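Local coordinates for sugar ABC transporter, periplasmic sugar-binding protein (Caulobacter crescentus, PDB 4IRX) that binds myo-inositol in the periplasm, probably delivering it to an ABC transporter for uptake into the cell, at residues V67-P72 and I93-N98. Sequence-based numbering, arbitrary orientation.
With INS (1,2,3,4,5,6-hexahydroxy-cyclohexane), chain C.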
loop_
_atom_site.group_PDB
_atom_site.type_symbol
_atom_site.label_atom_id
_atom_site.label_comp_id
_atom_site.label_asym_id
_atom_site.label_seq_id
_atom_site.Cartn_x
_atom_site.Cartn_y
_atom_site.Cartn_z
ATOM N N VAL A 67 19.701 11.287 -5.655
ATOM C CA VAL A 67 18.901 10.138 -5.220
ATOM C C VAL A 67 17.444 10.519 -5.223
ATOM O O VAL A 67 17.079 11.607 -4.753
ATOM C CB VAL A 67 19.266 9.657 -3.796
ATOM C CG1 VAL A 67 18.482 8.392 -3.478
ATOM C CG2 VAL A 67 20.753 9.417 -3.670
ATOM N N VAL A 68 16.613 9.644 -5.778
ATOM C CA VAL A 68 15.170 9.844 -5.784
ATOM C C VAL A 68 14.527 8.623 -5.163
ATOM O O VAL A 68 14.936 7.488 -5.446
ATOM C CB VAL A 68 14.619 10.080 -7.208
ATOM C CG1 VAL A 68 13.132 10.273 -7.142
ATOM C CG2 VAL A 68 15.242 11.326 -7.802
ATOM N N ILE A 69 13.568 8.845 -4.265
ATOM C CA ILE A 69 12.752 7.772 -3.705
ATOM C C ILE A 69 11.405 7.879 -4.364
ATOM O O ILE A 69 10.820 8.945 -4.392
ATOM C CB ILE A 69 12.602 7.926 -2.190
ATOM C CG1 ILE A 69 13.984 7.856 -1.513
ATOM C CG2 ILE A 69 11.668 6.892 -1.633
ATOM C CD1 ILE A 69 13.961 8.269 -0.025
ATOM N N VAL A 70 10.935 6.789 -4.948
ATOM C CA VAL A 70 9.698 6.845 -5.723
ATOM C C VAL A 70 8.701 5.756 -5.322
ATOM O O VAL A 70 9.050 4.583 -5.154
ATOM C CB VAL A 70 10.006 6.798 -7.248
ATOM C CG1 VAL A 70 10.862 5.596 -7.606
ATOM C CG2 VAL A 70 8.728 6.827 -8.084
ATOM N N ALA A 71 7.457 6.175 -5.123
ATOM C CA ALA A 71 6.337 5.231 -5.034
ATOM C C ALA A 71 5.613 5.373 -6.368
ATOM O O ALA A 71 4.818 6.310 -6.544
ATOM C CB ALA A 71 5.410 5.572 -3.868
ATOM N N PRO A 72 5.918 4.481 -7.333
ATOM C CA PRO A 72 5.409 4.699 -8.700
ATOM C C PRO A 72 3.896 4.540 -8.786
ATOM O O PRO A 72 3.364 3.626 -8.156
ATOM C CB PRO A 72 6.076 3.590 -9.516
ATOM C CG PRO A 72 6.406 2.504 -8.488
ATOM C CD PRO A 72 6.755 3.268 -7.228
ATOM N N ILE A 93 15.482 4.484 -5.739
ATOM C CA ILE A 93 14.974 3.445 -4.861
ATOM C C ILE A 93 13.444 3.580 -4.790
ATOM O O ILE A 93 12.910 4.692 -4.724
ATOM C CB ILE A 93 15.662 3.501 -3.478
ATOM C CG1 ILE A 93 15.258 2.318 -2.587
ATOM C CG2 ILE A 93 15.398 4.827 -2.815
ATOM C CD1 ILE A 93 16.198 2.142 -1.401
ATOM N N SER A 94 12.746 2.460 -4.849
ATOM C CA SER A 94 11.294 2.495 -4.757
ATOM C C SER A 94 10.859 2.223 -3.318
ATOM O O SER A 94 11.569 1.581 -2.545
ATOM C CB SER A 94 10.639 1.508 -5.743
ATOM O OG SER A 94 11.001 0.164 -5.456
ATOM N N VAL A 95 9.694 2.758 -2.981
ATOM C CA VAL A 95 9.102 2.536 -1.670
ATOM C C VAL A 95 7.628 2.158 -1.841
ATOM O O VAL A 95 6.937 2.668 -2.731
ATOM C CB VAL A 95 9.276 3.752 -0.727
ATOM C CG1 VAL A 95 8.412 4.925 -1.167
ATOM C CG2 VAL A 95 8.921 3.362 0.739
ATOM N N ASP A 96 7.186 1.219 -0.997
ATOM C CA ASP A 96 5.812 0.711 -0.927
ATOM C C ASP A 96 5.427 -0.234 -2.051
ATOM O O ASP A 96 4.897 -1.330 -1.814
ATOM C CB ASP A 96 4.770 1.815 -0.803
ATOM C CG ASP A 96 3.375 1.240 -0.713
ATOM O OD1 ASP A 96 3.047 0.671 0.358
ATOM O OD2 ASP A 96 2.642 1.312 -1.708
ATOM N N ARG A 97 5.656 0.209 -3.280
ATOM C CA ARG A 97 5.490 -0.657 -4.460
ATOM C C ARG A 97 6.725 -0.512 -5.348
ATOM O O ARG A 97 7.441 0.507 -5.294
ATOM C CB ARG A 97 4.194 -0.382 -5.250
ATOM C CG ARG A 97 4.142 0.939 -6.037
ATOM C CD ARG A 97 3.956 2.146 -5.147
ATOM N NE ARG A 97 2.647 2.110 -4.492
ATOM C CZ ARG A 97 1.483 2.438 -5.061
ATOM N NH1 ARG A 97 1.419 2.894 -6.304
ATOM N NH2 ARG A 97 0.355 2.304 -4.374
ATOM N N ASN A 98 6.994 -1.548 -6.126
ATOM C CA ASN A 98 8.254 -1.603 -6.850
ATOM C C ASN A 98 8.196 -1.012 -8.255
ATOM O O ASN A 98 7.158 -0.569 -8.718
ATOM C CB ASN A 98 8.838 -3.028 -6.833
ATOM C CG ASN A 98 8.019 -4.028 -7.635
ATOM O OD1 ASN A 98 7.488 -3.709 -8.704
ATOM N ND2 ASN A 98 7.936 -5.263 -7.123
HETATM C C1 INS C . -0.258 0.839 0.071
HETATM C C2 INS C . -1.420 1.031 0.988
HETATM C C3 INS C . -2.339 2.064 0.389
HETATM C C4 INS C . -2.844 1.599 -0.940
HETATM C C5 INS C . -1.716 1.441 -1.888
HETATM C C6 INS C . -0.684 0.483 -1.339
HETATM O O1 INS C . 0.607 -0.144 0.584
HETATM O O2 INS C . -2.074 -0.187 1.180
HETATM O O3 INS C . -3.407 2.346 1.261
HETATM O O4 INS C . -3.796 2.481 -1.444
HETATM O O5 INS C . -2.207 1.011 -3.118
HETATM O O6 INS C . 0.380 0.296 -2.236
#
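Val68 O accepts the backbone N-H of Ile93 at an N-H...O angle of 169°, one rung of a parallel ladder whose short strand axes are inclined at 26°. At Ile69, CG1 lies alongside Ile93 CG2 (3.6 Å), while Ile69 CG2 meets Val95 CG1 at 3.8 Å. Val70 bonds twice: its N donates to Ile93 O, and its O receives Val95 N (2.9 Å), which stands 40° out of the carbonyl plane. Ala71 CB packs against Val95 O and lies 3.9 Å from Arg97 CD. Pro72 closes the contact, and Pro72 O takes Arg97 NH1 at 2.8 Å, almost in the guanidinium plane. Bends at chi2 and chi3 carry the Arg97 chain past the Pro72 ring, CD beside Pro72 CD, and leave the guanidinium edge on Pro72 O. Arg97 NE forms a salt bridge to the anti lone pair of Asp96 OD2 (2.9 Å), and NH2 reaches inositol O6 and Asp140. Asp96 accepts inositol O1 at OD1 (2.6 Å) and O6 at OD2 (2.5 Å). Strand 67-70, helix 79-87 and strand 91-95 form a beta-alpha-beta unit, with the inositol site at the C-terminal strand ends, as in periplasmic binding proteins.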